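Local coordinates for reticulocyte binding protein (Streptococcus agalactiae COH1, PDB 3FAW) that probably hydrolyses alpha-1,6-glycosidic linkages of pullulan and related alpha-glucans as a secreted, cell-wall-anchored pullulanase, at residues Lys769-Asp781 with Asp799-Val813. Numbering follows the deposited sequence.
Sequences KHLLKGQVIVDAD and DSLLIDPLTAIVIKV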
# COMPACT_ATOMS: atom_id res chain seq x y z
N LYS A 769 -21.99 -31.87 -21.97
CA LYS A 769 -23.45 -32.07 -22.02
C LYS A 769 -24.07 -32.31 -20.64
O LYS A 769 -25.23 -31.98 -20.41
CB LYS A 769 -23.82 -33.24 -22.95
CG LYS A 769 -23.35 -34.61 -22.47
CD LYS A 769 -23.79 -35.72 -23.41
CE LYS A 769 -23.45 -37.09 -22.84
NZ LYS A 769 -23.91 -38.20 -23.72
N HIS A 770 -23.28 -32.88 -19.73
CA HIS A 770 -23.71 -33.12 -18.35
C HIS A 770 -24.16 -31.85 -17.61
O HIS A 770 -24.89 -31.93 -16.63
CB HIS A 770 -22.58 -33.80 -17.57
CG HIS A 770 -21.35 -32.95 -17.42
ND1 HIS A 770 -21.10 -32.21 -16.29
CD2 HIS A 770 -20.32 -32.72 -18.26
CE1 HIS A 770 -19.96 -31.56 -16.44
NE2 HIS A 770 -19.46 -31.85 -17.63
N LEU A 771 -23.71 -30.69 -18.09
CA LEU A 771 -24.08 -29.40 -17.49
C LEU A 771 -25.55 -29.04 -17.70
O LEU A 771 -26.11 -28.26 -16.93
CB LEU A 771 -23.20 -28.28 -18.05
CG LEU A 771 -21.70 -28.36 -17.75
CD1 LEU A 771 -20.97 -27.20 -18.42
CD2 LEU A 771 -21.44 -28.37 -16.24
N LEU A 772 -26.18 -29.61 -18.73
CA LEU A 772 -27.60 -29.35 -19.01
C LEU A 772 -28.53 -29.93 -17.94
O LEU A 772 -29.69 -29.53 -17.85
CB LEU A 772 -27.98 -29.90 -20.39
CG LEU A 772 -27.32 -29.22 -21.59
CD1 LEU A 772 -27.41 -30.09 -22.83
CD2 LEU A 772 -27.93 -27.85 -21.84
N LYS A 773 -28.02 -30.86 -17.12
CA LYS A 773 -28.78 -31.46 -16.02
C LYS A 773 -28.61 -30.71 -14.69
O LYS A 773 -29.21 -31.09 -13.69
CB LYS A 773 -28.36 -32.92 -15.83
CG LYS A 773 -28.56 -33.81 -17.06
CD LYS A 773 -30.03 -34.07 -17.38
CE LYS A 773 -30.73 -34.88 -16.29
NZ LYS A 773 -32.06 -35.37 -16.74
N GLY A 774 -27.78 -29.67 -14.70
CA GLY A 774 -27.46 -28.92 -13.48
C GLY A 774 -28.47 -27.84 -13.12
O GLY A 774 -29.45 -27.63 -13.83
N GLN A 775 -28.21 -27.17 -12.01
CA GLN A 775 -29.07 -26.09 -11.51
C GLN A 775 -28.40 -24.75 -11.77
O GLN A 775 -27.19 -24.61 -11.59
CB GLN A 775 -29.29 -26.25 -10.00
CG GLN A 775 -29.89 -27.59 -9.58
CD GLN A 775 -29.70 -27.89 -8.09
OE1 GLN A 775 -28.67 -27.56 -7.50
NE2 GLN A 775 -30.69 -28.54 -7.49
N VAL A 776 -29.20 -23.76 -12.17
CA VAL A 776 -28.71 -22.39 -12.35
C VAL A 776 -28.70 -21.66 -11.01
O VAL A 776 -29.76 -21.47 -10.41
CB VAL A 776 -29.58 -21.59 -13.35
CG1 VAL A 776 -29.00 -20.19 -13.56
CG2 VAL A 776 -29.69 -22.34 -14.67
N ILE A 777 -27.52 -21.25 -10.55
CA ILE A 777 -27.40 -20.50 -9.28
C ILE A 777 -27.03 -19.02 -9.47
O ILE A 777 -27.21 -18.21 -8.55
CB ILE A 777 -26.43 -21.19 -8.29
CG1 ILE A 777 -25.01 -21.24 -8.83
CG2 ILE A 777 -26.94 -22.60 -7.97
CD1 ILE A 777 -23.99 -21.61 -7.78
N VAL A 778 -26.53 -18.66 -10.65
CA VAL A 778 -26.36 -17.26 -11.04
C VAL A 778 -27.02 -17.04 -12.40
O VAL A 778 -26.78 -17.80 -13.34
CB VAL A 778 -24.86 -16.85 -11.12
CG1 VAL A 778 -24.71 -15.40 -11.57
CG2 VAL A 778 -24.18 -17.06 -9.78
N ASP A 779 -27.84 -16.00 -12.49
CA ASP A 779 -28.45 -15.63 -13.77
C ASP A 779 -28.32 -14.12 -13.99
O ASP A 779 -27.47 -13.48 -13.35
CB ASP A 779 -29.91 -16.14 -13.85
CG ASP A 779 -30.89 -15.32 -13.02
OD1 ASP A 779 -30.47 -14.43 -12.27
OD2 ASP A 779 -32.11 -15.60 -13.14
N ALA A 780 -29.12 -13.55 -14.88
CA ALA A 780 -29.05 -12.12 -15.20
C ALA A 780 -29.49 -11.21 -14.04
O ALA A 780 -29.06 -10.05 -13.96
CB ALA A 780 -29.87 -11.82 -16.45
N ASP A 781 -30.35 -11.72 -13.16
CA ASP A 781 -30.95 -10.92 -12.09
C ASP A 781 -30.34 -11.13 -10.70
O ASP A 781 -30.32 -10.20 -9.88
CB ASP A 781 -32.45 -11.20 -12.00
CG ASP A 781 -33.21 -10.69 -13.20
OD1 ASP A 781 -32.80 -9.67 -13.80
OD2 ASP A 781 -34.24 -11.30 -13.54
N ASP A 799 -27.59 -29.60 -26.95
CA ASP A 799 -26.20 -29.70 -26.47
C ASP A 799 -25.52 -28.33 -26.42
O ASP A 799 -24.33 -28.19 -26.68
CB ASP A 799 -25.40 -30.70 -27.33
CG ASP A 799 -25.15 -30.20 -28.75
OD1 ASP A 799 -25.70 -29.14 -29.13
OD2 ASP A 799 -24.40 -30.87 -29.49
N SER A 800 -26.30 -27.30 -26.09
CA SER A 800 -25.78 -25.94 -26.00
C SER A 800 -26.64 -25.08 -25.08
O SER A 800 -27.70 -25.50 -24.62
CB SER A 800 -25.68 -25.31 -27.40
OG SER A 800 -26.93 -25.33 -28.08
N LEU A 801 -26.12 -23.89 -24.80
CA LEU A 801 -26.82 -22.87 -24.02
C LEU A 801 -26.96 -21.61 -24.87
O LEU A 801 -26.00 -21.18 -25.50
CB LEU A 801 -26.02 -22.54 -22.75
CG LEU A 801 -26.31 -23.34 -21.49
CD1 LEU A 801 -26.30 -24.84 -21.75
CD2 LEU A 801 -25.31 -22.98 -20.41
N LEU A 802 -28.15 -21.02 -24.88
CA LEU A 802 -28.38 -19.73 -25.52
C LEU A 802 -28.42 -18.66 -24.43
O LEU A 802 -29.31 -18.67 -23.58
CB LEU A 802 -29.69 -19.73 -26.31
CG LEU A 802 -30.10 -18.42 -27.00
CD1 LEU A 802 -29.00 -17.93 -27.95
CD2 LEU A 802 -31.41 -18.62 -27.75
N ILE A 803 -27.45 -17.75 -24.48
CA ILE A 803 -27.28 -16.75 -23.42
C ILE A 803 -27.53 -15.34 -23.94
O ILE A 803 -27.00 -14.95 -24.98
CB ILE A 803 -25.87 -16.84 -22.79
CG1 ILE A 803 -25.63 -18.25 -22.24
CG2 ILE A 803 -25.72 -15.80 -21.68
CD1 ILE A 803 -24.26 -18.45 -21.65
N ASP A 804 -28.33 -14.58 -23.20
CA ASP A 804 -28.65 -13.19 -23.53
C ASP A 804 -27.39 -12.31 -23.53
O ASP A 804 -26.41 -12.62 -22.86
CB ASP A 804 -29.64 -12.61 -22.50
CG ASP A 804 -31.09 -12.98 -22.79
OD1 ASP A 804 -31.36 -14.00 -23.46
OD2 ASP A 804 -31.97 -12.23 -22.31
N PRO A 805 -27.43 -11.19 -24.27
CA PRO A 805 -26.30 -10.25 -24.22
C PRO A 805 -26.05 -9.68 -22.82
O PRO A 805 -26.99 -9.52 -22.05
CB PRO A 805 -26.72 -9.13 -25.19
CG PRO A 805 -28.19 -9.28 -25.36
CD PRO A 805 -28.49 -10.73 -25.19
N LEU A 806 -24.78 -9.40 -22.51
CA LEU A 806 -24.39 -8.83 -21.22
C LEU A 806 -24.96 -9.60 -20.03
O LEU A 806 -25.52 -9.00 -19.10
CB LEU A 806 -24.78 -7.35 -21.16
CG LEU A 806 -24.30 -6.49 -22.33
CD1 LEU A 806 -24.56 -5.02 -22.05
CD2 LEU A 806 -22.81 -6.72 -22.61
N THR A 807 -24.81 -10.92 -20.06
CA THR A 807 -25.38 -11.80 -19.03
C THR A 807 -24.35 -12.83 -18.56
O THR A 807 -23.59 -13.38 -19.36
CB THR A 807 -26.62 -12.55 -19.57
OG1 THR A 807 -27.61 -11.61 -20.00
CG2 THR A 807 -27.23 -13.47 -18.51
N ALA A 808 -24.33 -13.07 -17.24
CA ALA A 808 -23.49 -14.11 -16.65
C ALA A 808 -24.37 -15.24 -16.12
O ALA A 808 -25.36 -14.98 -15.43
CB ALA A 808 -22.64 -13.53 -15.52
N ILE A 809 -24.02 -16.48 -16.46
CA ILE A 809 -24.74 -17.65 -15.97
C ILE A 809 -23.78 -18.62 -15.27
O ILE A 809 -22.73 -18.96 -15.81
CB ILE A 809 -25.47 -18.42 -17.10
CG1 ILE A 809 -26.33 -17.48 -17.95
CG2 ILE A 809 -26.34 -19.52 -16.52
CD1 ILE A 809 -27.50 -16.88 -17.22
N VAL A 810 -24.14 -19.06 -14.06
CA VAL A 810 -23.38 -20.11 -13.38
C VAL A 810 -24.29 -21.31 -13.11
O VAL A 810 -25.37 -21.16 -12.54
CB VAL A 810 -22.74 -19.64 -12.06
CG1 VAL A 810 -22.00 -20.79 -11.38
CG2 VAL A 810 -21.79 -18.47 -12.30
N ILE A 811 -23.84 -22.49 -13.54
CA ILE A 811 -24.56 -23.74 -13.32
C ILE A 811 -23.77 -24.63 -12.36
O ILE A 811 -22.54 -24.69 -12.43
CB ILE A 811 -24.80 -24.51 -14.64
CG1 ILE A 811 -25.51 -23.62 -15.66
CG2 ILE A 811 -25.63 -25.76 -14.38
CD1 ILE A 811 -25.81 -24.31 -16.99
N LYS A 812 -24.48 -25.32 -11.47
CA LYS A 812 -23.89 -26.30 -10.56
C LYS A 812 -24.49 -27.69 -10.82
O LYS A 812 -25.71 -27.84 -10.92
CB LYS A 812 -24.18 -25.91 -9.10
CG LYS A 812 -23.64 -26.89 -8.06
CD LYS A 812 -24.34 -26.72 -6.72
CE LYS A 812 -23.86 -27.73 -5.70
NZ LYS A 812 -24.60 -27.61 -4.41
N VAL A 813 -23.61 -28.69 -10.92
CA VAL A 813 -24.03 -30.09 -10.98
C VAL A 813 -23.54 -30.80 -9.72
O VAL A 813 -22.34 -31.03 -9.55
CB VAL A 813 -23.47 -30.80 -12.23
CG1 VAL A 813 -23.89 -32.27 -12.25
CG2 VAL A 813 -23.95 -30.09 -13.49
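Strand 775-778 runs antiparallel to strand 807-813, their axes coming within 4.6 Å, and Gln775 and Lys812 exchange two nearly straight backbone hydrogen bonds, each 2.8 Å from N to O. Beyond the Val776-Ile811 pair the register slips by one residue: Ile777 and Val778 both face Val810, a classic beta bulge. There Val810 O takes Ile777 N at 2.9 Å and, more weakly, Val778 N, while Val810 N returns a bond to Val778 O. Val778 shares a face with Val810, CB to CB 3.6 Å, and the bulge swings Ile777 far enough round for its CG1 to lean on Val810 CG1. Helix 685-703 covers this face, with Leu700 touching both Ile777 and Val778. In the C-terminal beta domain that follows the TIM barrel, the pair forms one margin of a five-stranded antiparallel sheet, strand 775-778 being outermost. On the reverse face, Val776 CG1 meets Ile809 CG2 at 4.0 Å. With CG1 beside the backbone N (chi1 -54°), CG2 of Ile811 falls anti to that N and lies against Gln775 O and Leu771 O. The 3-10 segment 769-773 reaches strand 800-803 of a second, three-stranded sheet, where Leu772 CD2 presses on Leu801 CD1 at a tight 3.4 Å; Val813 CG2 packs against Gly774 CA. Further along, Ala780 CB rests on Thr807 CG2 at 3.7 Å, beside an Asx turn in which Asp779 OD1 accepts from Asp781 N and also from Gln782 N.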